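Local coordinates for protein beta-lactamase Mb2281c (Mycobacterium bovis, PDB 3I7J) that probably hydrolyses beta-lactams or related amide or ester substrates, as a serine hydrolase of the beta-lactamase and penicillin-binding protein family, at residues K210-R222 / D258-E270. Residues are numbered along the deposited sequence; the frame is centred on the assembly and turned at random.
Sequences KSPHWTGECNSTR and DLWPAISDAVLAE
The carbonyl oxygen of H213 comes first, 3.6 Å from CG of P261, where the loop between strands 205-206 and 224-228 begins to run along helix 256-271. W214 follows with its CB, which meets the indole edge of W260 in the ring plane, 3.7 Å from CE3. The W214 chi1 of 48° places CG over its own backbone, between N and C, and turns the indole off the helix toward F227 and E205, the latter accepting from NE1. The W214 carbonyl oxygen rests against CB of W260, and that of T215 lies 3.4 Å from CB of P261. G216 then brings the backbone in closest: its CA is 3.9 Å from that of P261, and its N packs 3.3 Å from CB of S264. G216 has no side chain, and its CA lies directly against D265 and P261 O. G216 also opens a type I turn ending at N219, and the turn offers its inner amides to one carboxylate. E217 N donates to the syn lone pair of D265 OD2 (2.9 Å), and C218 N to OD1 (2.7 Å), on the syn side but 30° out of the carboxylate plane. Nearly one turn further along the helix, CD1 of L268 packs against the backbone of C218 and N219, while the N219 side chain crosses that of L268 at about a right angle and also touches W235 of strand 232-237. S264 OG, hydrogen-bonded to W260 O and to W235 NE1, ties the helix to the same strand. Two successive amides thus take one oxygen of D265 each amid van der Waals packing, which fixes the carboxylate's rotation, would probably stabilise its negative charge, and pins the turn to the helix that packs on the main antiparallel sheet.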
ATOM      1  N   LYS A 210       3.250 -15.951  -0.342  1.00 15.21           N
ATOM      2  CA  LYS A 210       2.295 -16.088   0.753  1.00  8.13           C
ATOM      3  C   LYS A 210       1.050 -16.831   0.293  1.00 18.40           C
ATOM      4  O   LYS A 210       0.624 -16.719  -0.861  1.00 15.76           O
ATOM      5  CB  LYS A 210       1.895 -14.709   1.285  1.00 15.51           C
ATOM      6  CG  LYS A 210       3.023 -13.963   1.973  1.00 15.33           C
ATOM      7  CD  LYS A 210       2.633 -12.529   2.302  1.00 10.43           C
ATOM      8  CE  LYS A 210       3.866 -11.698   2.658  1.00 11.80           C
ATOM      9  NZ  LYS A 210       3.503 -10.293   2.995  1.00  6.73           N
ATOM     10  N   SER A 211       0.463 -17.584   1.211  1.00 13.69           N
ATOM     11  CA  SER A 211      -0.715 -18.368   0.895  1.00 17.30           C
ATOM     12  C   SER A 211      -1.415 -18.779   2.176  1.00 13.84           C
ATOM     13  O   SER A 211      -0.784 -19.289   3.093  1.00 15.67           O
ATOM     14  CB  SER A 211      -0.305 -19.618   0.109  1.00 15.64           C
ATOM     15  OG  SER A 211      -1.425 -20.426  -0.200  1.00 21.60           O
ATOM     16  N   PRO A 212      -2.729 -18.537   2.267  1.00 15.15           N
ATOM     17  CA  PRO A 212      -3.549 -17.902   1.231  1.00 14.84           C
ATOM     18  C   PRO A 212      -3.181 -16.421   1.152  1.00 19.48           C
ATOM     19  O   PRO A 212      -2.500 -15.908   2.040  1.00 17.56           O
ATOM     20  CB  PRO A 212      -4.965 -18.134   1.737  1.00 10.68           C
ATOM     21  CG  PRO A 212      -4.798 -18.015   3.213  1.00 13.37           C
ATOM     22  CD  PRO A 212      -3.525 -18.802   3.477  1.00 14.19           C
ATOM     23  N   HIS A 213      -3.624 -15.736   0.099  1.00 17.79           N
ATOM     24  CA  HIS A 213      -3.303 -14.316  -0.076  1.00 19.19           C
ATOM     25  C   HIS A 213      -4.424 -13.596  -0.819  1.00 20.77           C
ATOM     26  O   HIS A 213      -5.324 -14.237  -1.359  1.00 17.71           O
ATOM     27  CB  HIS A 213      -1.993 -14.170  -0.864  1.00  7.06           C
ATOM     28  CG  HIS A 213      -1.332 -12.833  -0.698  1.00 20.03           C
ATOM     29  ND1 HIS A 213      -0.847 -12.394   0.513  1.00 18.62           N
ATOM     30  CD2 HIS A 213      -1.080 -11.843  -1.588  1.00  8.07           C
ATOM     31  CE1 HIS A 213      -0.324 -11.189   0.364  1.00 15.28           C
ATOM     32  NE2 HIS A 213      -0.452 -10.832  -0.899  1.00 14.89           N
ATOM     33  N   TRP A 214      -4.376 -12.268  -0.849  1.00 20.57           N
ATOM     34  CA  TRP A 214      -5.406 -11.507  -1.543  1.00 11.42           C
ATOM     35  C   TRP A 214      -5.117 -11.364  -3.034  1.00 13.86           C
ATOM     36  O   TRP A 214      -6.034 -11.105  -3.815  1.00 18.99           O
ATOM     37  CB  TRP A 214      -5.596 -10.126  -0.898  1.00 13.36           C
ATOM     38  CG  TRP A 214      -4.324  -9.372  -0.631  1.00  4.34           C
ATOM     39  CD1 TRP A 214      -3.473  -9.536   0.427  1.00  5.61           C
ATOM     40  CD2 TRP A 214      -3.764  -8.335  -1.443  1.00  6.62           C
ATOM     41  NE1 TRP A 214      -2.414  -8.658   0.321  1.00  6.34           N
ATOM     42  CE2 TRP A 214      -2.568  -7.913  -0.817  1.00  5.03           C
ATOM     43  CE3 TRP A 214      -4.155  -7.722  -2.644  1.00  7.03           C
ATOM     44  CZ2 TRP A 214      -1.762  -6.902  -1.349  1.00  8.15           C
ATOM     45  CZ3 TRP A 214      -3.352  -6.718  -3.172  1.00  6.97           C
ATOM     46  CH2 TRP A 214      -2.168  -6.320  -2.523  1.00 11.18           C
ATOM     47  N   THR A 215      -3.856 -11.531  -3.437  1.00 11.14           N
ATOM     48  CA  THR A 215      -3.509 -11.435  -4.857  1.00 10.15           C
ATOM     49  C   THR A 215      -3.829 -12.757  -5.569  1.00 18.06           C
ATOM     50  O   THR A 215      -4.318 -13.707  -4.951  1.00 13.60           O
ATOM     51  CB  THR A 215      -2.003 -11.098  -5.072  1.00  9.34           C
ATOM     52  OG1 THR A 215      -1.185 -12.104  -4.461  1.00 10.97           O
ATOM     53  CG2 THR A 215      -1.668  -9.743  -4.473  1.00  9.27           C
ATOM     54  N   GLY A 216      -3.566 -12.815  -6.872  1.00 16.24           N
ATOM     55  CA  GLY A 216      -3.859 -14.026  -7.619  1.00 16.44           C
ATOM     56  C   GLY A 216      -2.764 -15.070  -7.509  1.00 18.19           C
ATOM     57  O   GLY A 216      -1.638 -14.756  -7.120  1.00 14.27           O
ATOM     58  N   GLU A 217      -3.091 -16.314  -7.848  1.00 17.72           N
ATOM     59  CA  GLU A 217      -2.117 -17.398  -7.792  1.00 16.72           C
ATOM     60  C   GLU A 217      -1.062 -17.215  -8.861  1.00 13.13           C
ATOM     61  O   GLU A 217      -0.002 -17.834  -8.806  1.00 16.58           O
ATOM     62  CB  GLU A 217      -2.791 -18.752  -8.002  1.00 15.13           C
ATOM     63  CG  GLU A 217      -3.659 -19.208  -6.854  1.00 35.15           C
ATOM     64  CD  GLU A 217      -4.060 -20.666  -6.992  1.00 43.92           C
ATOM     65  OE1 GLU A 217      -4.579 -21.037  -8.068  1.00 37.72           O
ATOM     66  OE2 GLU A 217      -3.855 -21.436  -6.025  1.00 51.84           O
ATOM     67  N   CYS A 218      -1.354 -16.365  -9.835  1.00 11.11           N
ATOM     68  CA  CYS A 218      -0.412 -16.130 -10.913  1.00 15.18           C
ATOM     69  C   CYS A 218       0.413 -14.847 -10.764  1.00 17.02           C
ATOM     70  O   CYS A 218       1.312 -14.582 -11.568  1.00 10.68           O
ATOM     71  CB  CYS A 218      -1.152 -16.160 -12.252  1.00 17.78           C
ATOM     72  SG  CYS A 218      -1.837 -17.801 -12.648  1.00 19.49           S
ATOM     73  N   ASN A 219       0.117 -14.047  -9.745  1.00 10.85           N
ATOM     74  CA  ASN A 219       0.898 -12.838  -9.521  1.00 15.04           C
ATOM     75  C   ASN A 219       2.314 -13.302  -9.197  1.00 16.41           C
ATOM     76  O   ASN A 219       2.495 -14.340  -8.566  1.00 13.84           O
ATOM     77  CB  ASN A 219       0.314 -12.025  -8.356  1.00 11.14           C
ATOM     78  CG  ASN A 219      -0.755 -11.035  -8.814  1.00 18.09           C
ATOM     79  OD1 ASN A 219      -0.469 -10.109  -9.578  1.00 14.18           O
ATOM     80  ND2 ASN A 219      -1.986 -11.232  -8.359  1.00  8.76           N
ATOM     81  N   SER A 220       3.321 -12.558  -9.646  1.00 18.95           N
ATOM     82  CA  SER A 220       4.707 -12.949  -9.382  1.00 16.99           C
ATOM     83  C   SER A 220       5.048 -12.682  -7.921  1.00 16.49           C
ATOM     84  O   SER A 220       4.353 -11.915  -7.249  1.00 10.22           O
ATOM     85  CB  SER A 220       5.667 -12.149 -10.254  1.00 14.22           C
ATOM     86  OG  SER A 220       5.690 -10.807  -9.818  1.00 18.87           O
ATOM     87  N   THR A 221       6.125 -13.301  -7.441  1.00 13.88           N
ATOM     88  CA  THR A 221       6.561 -13.115  -6.060  1.00 13.34           C
ATOM     89  C   THR A 221       6.989 -11.668  -5.798  1.00 19.10           C
ATOM     90  O   THR A 221       7.052 -11.237  -4.648  1.00 13.92           O
ATOM     91  CB  THR A 221       7.755 -14.058  -5.701  1.00 15.72           C
ATOM     92  OG1 THR A 221       8.803 -13.891  -6.665  1.00 23.16           O
ATOM     93  CG2 THR A 221       7.311 -15.520  -5.679  1.00  5.42           C
ATOM     94  N   ARG A 222       7.272 -10.913  -6.857  1.00 13.59           N
ATOM     95  CA  ARG A 222       7.685  -9.512  -6.702  1.00 11.81           C
ATOM     96  C   ARG A 222       6.509  -8.534  -6.603  1.00  9.83           C
ATOM     97  O   ARG A 222       6.703  -7.333  -6.408  1.00  9.99           O
ATOM     98  CB  ARG A 222       8.586  -9.102  -7.866  1.00 12.07           C
ATOM     99  CG  ARG A 222       9.926  -9.817  -7.900  1.00 23.17           C
ATOM    100  CD  ARG A 222      10.584  -9.604  -9.248  1.00 37.82           C
ATOM    101  NE  ARG A 222      10.800  -8.189  -9.550  1.00 37.60           N
ATOM    102  CZ  ARG A 222      10.955  -7.714 -10.781  1.00 36.26           C
ATOM    103  NH1 ARG A 222      10.910  -8.549 -11.814  1.00 27.67           N
ATOM    104  NH2 ARG A 222      11.159  -6.416 -10.978  1.00 33.22           N
ATOM    105  N   ASP A 258     -12.073 -15.645  -2.167  1.00 15.48           N
ATOM    106  CA  ASP A 258     -11.871 -16.299  -3.454  1.00 14.55           C
ATOM    107  C   ASP A 258     -12.003 -15.329  -4.626  1.00 17.11           C
ATOM    108  O   ASP A 258     -11.333 -15.481  -5.651  1.00 19.85           O
ATOM    109  CB  ASP A 258     -12.849 -17.462  -3.629  1.00 19.24           C
ATOM    110  CG  ASP A 258     -12.553 -18.615  -2.683  1.00 24.01           C
ATOM    111  OD1 ASP A 258     -11.374 -19.012  -2.573  1.00 33.16           O
ATOM    112  OD2 ASP A 258     -13.492 -19.132  -2.050  1.00 32.33           O
ATOM    113  N   LEU A 259     -12.854 -14.322  -4.468  1.00 15.81           N
ATOM    114  CA  LEU A 259     -13.064 -13.345  -5.530  1.00 20.10           C
ATOM    115  C   LEU A 259     -11.837 -12.502  -5.851  1.00 17.16           C
ATOM    116  O   LEU A 259     -11.503 -12.297  -7.024  1.00 21.55           O
ATOM    117  CB  LEU A 259     -14.232 -12.419  -5.184  1.00 11.01           C
ATOM    118  CG  LEU A 259     -15.609 -13.060  -5.010  1.00 17.49           C
ATOM    119  CD1 LEU A 259     -16.646 -11.969  -4.784  1.00 13.15           C
ATOM    120  CD2 LEU A 259     -15.966 -13.873  -6.250  1.00 19.67           C
ATOM    121  N   TRP A 260     -11.160 -12.004  -4.825  1.00 19.49           N
ATOM    122  CA  TRP A 260      -9.989 -11.172  -5.074  1.00 17.39           C
ATOM    123  C   TRP A 260      -8.917 -11.882  -5.889  1.00  9.79           C
ATOM    124  O   TRP A 260      -8.427 -11.342  -6.868  1.00  9.75           O
ATOM    125  CB  TRP A 260      -9.447 -10.633  -3.748  1.00 11.35           C
ATOM    126  CG  TRP A 260     -10.296  -9.499  -3.223  1.00 17.96           C
ATOM    127  CD1 TRP A 260     -11.503  -9.077  -3.717  1.00 13.06           C
ATOM    128  CD2 TRP A 260      -9.983  -8.626  -2.134  1.00 14.14           C
ATOM    129  NE1 TRP A 260     -11.953  -7.990  -3.002  1.00 18.62           N
ATOM    130  CE2 TRP A 260     -11.037  -7.689  -2.029  1.00 13.77           C
ATOM    131  CE3 TRP A 260      -8.910  -8.537  -1.241  1.00 16.11           C
ATOM    132  CZ2 TRP A 260     -11.046  -6.680  -1.061  1.00 14.41           C
ATOM    133  CZ3 TRP A 260      -8.920  -7.533  -0.276  1.00 16.38           C
ATOM    134  CH2 TRP A 260      -9.979  -6.617  -0.198  1.00 11.44           C
ATOM    135  N   PRO A 261      -8.549 -13.110  -5.502  1.00 15.40           N
ATOM    136  CA  PRO A 261      -7.525 -13.839  -6.258  1.00 16.19           C
ATOM    137  C   PRO A 261      -8.008 -14.149  -7.684  1.00 16.25           C
ATOM    138  O   PRO A 261      -7.239 -14.086  -8.645  1.00 14.04           O
ATOM    139  CB  PRO A 261      -7.329 -15.111  -5.431  1.00 15.49           C
ATOM    140  CG  PRO A 261      -7.656 -14.654  -4.032  1.00 16.28           C
ATOM    141  CD  PRO A 261      -8.883 -13.817  -4.252  1.00 12.94           C
ATOM    142  N   ALA A 262      -9.292 -14.470  -7.810  1.00  9.64           N
ATOM    143  CA  ALA A 262      -9.876 -14.796  -9.102  1.00 13.68           C
ATOM    144  C   ALA A 262      -9.837 -13.636 -10.083  1.00 15.04           C
ATOM    145  O   ALA A 262      -9.485 -13.821 -11.249  1.00 12.37           O
ATOM    146  CB  ALA A 262     -11.322 -15.276  -8.922  1.00 14.50           C
ATOM    147  N   ILE A 263     -10.191 -12.436  -9.628  1.00 12.66           N
ATOM    148  CA  ILE A 263     -10.174 -11.298 -10.544  1.00 13.97           C
ATOM    149  C   ILE A 263      -8.734 -10.927 -10.893  1.00 11.54           C
ATOM    150  O   ILE A 263      -8.456 -10.433 -11.987  1.00 18.89           O
ATOM    151  CB  ILE A 263     -10.921 -10.075  -9.963  1.00 15.96           C
ATOM    152  CG1 ILE A 263     -11.068  -9.012 -11.051  1.00 12.58           C
ATOM    153  CG2 ILE A 263     -10.183  -9.515  -8.754  1.00 14.32           C
ATOM    154  CD1 ILE A 263     -11.920  -7.835 -10.622  1.00 20.80           C
ATOM    155  N   SER A 264      -7.817 -11.199  -9.970  1.00 16.29           N
ATOM    156  CA  SER A 264      -6.409 -10.907 -10.195  1.00 12.59           C
ATOM    157  C   SER A 264      -5.846 -11.785 -11.307  1.00 10.78           C
ATOM    158  O   SER A 264      -5.183 -11.292 -12.222  1.00 15.14           O
ATOM    159  CB  SER A 264      -5.613 -11.120  -8.905  1.00 15.74           C
ATOM    160  OG  SER A 264      -5.975 -10.155  -7.932  1.00 13.20           O
ATOM    161  N   ASP A 265      -6.116 -13.085 -11.241  1.00 12.19           N
ATOM    162  CA  ASP A 265      -5.608 -13.986 -12.271  1.00 14.08           C
ATOM    163  C   ASP A 265      -6.324 -13.750 -13.597  1.00 15.48           C
ATOM    164  O   ASP A 265      -5.733 -13.936 -14.666  1.00 16.37           O
ATOM    165  CB  ASP A 265      -5.731 -15.446 -11.828  1.00 17.21           C
ATOM    166  CG  ASP A 265      -4.822 -15.768 -10.648  1.00 16.56           C
ATOM    167  OD1 ASP A 265      -3.684 -15.253 -10.618  1.00 14.47           O
ATOM    168  OD2 ASP A 265      -5.241 -16.532  -9.758  1.00 16.19           O
ATOM    169  N   ALA A 266      -7.584 -13.322 -13.528  1.00 14.94           N
ATOM    170  CA  ALA A 266      -8.346 -13.030 -14.735  1.00 13.96           C
ATOM    171  C   ALA A 266      -7.705 -11.820 -15.411  1.00 15.27           C
ATOM    172  O   ALA A 266      -7.505 -11.801 -16.627  1.00 15.34           O
ATOM    173  CB  ALA A 266      -9.805 -12.735 -14.386  1.00 19.23           C
ATOM    174  N   VAL A 267      -7.367 -10.814 -14.610  1.00  6.96           N
ATOM    175  CA  VAL A 267      -6.732  -9.617 -15.141  1.00 10.53           C
ATOM    176  C   VAL A 267      -5.343  -9.930 -15.719  1.00 10.94           C
ATOM    177  O   VAL A 267      -4.994  -9.440 -16.789  1.00 14.85           O
ATOM    178  CB  VAL A 267      -6.650  -8.510 -14.051  1.00 11.02           C
ATOM    179  CG1 VAL A 267      -5.685  -7.408 -14.465  1.00  4.62           C
ATOM    180  CG2 VAL A 267      -8.039  -7.905 -13.852  1.00 13.72           C
ATOM    181  N   LEU A 268      -4.562 -10.755 -15.030  1.00 15.47           N
ATOM    182  CA  LEU A 268      -3.243 -11.100 -15.539  1.00 15.02           C
ATOM    183  C   LEU A 268      -3.341 -11.865 -16.854  1.00 16.86           C
ATOM    184  O   LEU A 268      -2.654 -11.542 -17.813  1.00 16.23           O
ATOM    185  CB  LEU A 268      -2.478 -11.949 -14.525  1.00 17.22           C
ATOM    186  CG  LEU A 268      -2.015 -11.267 -13.235  1.00 19.65           C
ATOM    187  CD1 LEU A 268      -1.552 -12.328 -12.263  1.00 15.82           C
ATOM    188  CD2 LEU A 268      -0.910 -10.260 -13.517  1.00  8.75           C
ATOM    189  N   ALA A 269      -4.192 -12.882 -16.896  1.00 19.19           N
ATOM    190  CA  ALA A 269      -4.345 -13.686 -18.097  1.00 22.40           C
ATOM    191  C   ALA A 269      -4.807 -12.874 -19.311  1.00 18.69           C
ATOM    192  O   ALA A 269      -4.381 -13.136 -20.430  1.00 19.35           O
ATOM    193  CB  ALA A 269      -5.319 -14.834 -17.838  1.00 16.49           C
ATOM    194  N   GLU A 270      -5.668 -11.888 -19.092  1.00 17.94           N
ATOM    195  CA  GLU A 270      -6.181 -11.082 -20.193  1.00 18.97           C
ATOM    196  C   GLU A 270      -5.318  -9.900 -20.636  1.00 21.53           C
ATOM    197  O   GLU A 270      -5.200  -9.638 -21.830  1.00 25.18           O
ATOM    198  CB  GLU A 270      -7.600 -10.597 -19.849  1.00 17.57           C
ATOM    199  CG  GLU A 270      -8.112  -9.452 -20.716  1.00 20.66           C
ATOM    200  CD  GLU A 270      -9.589  -9.136 -20.482  1.00 36.19           C
ATOM    201  OE1 GLU A 270     -10.051  -9.196 -19.320  1.00 31.31           O
ATOM    202  OE2 GLU A 270     -10.290  -8.807 -21.462  1.00 37.75           O
TER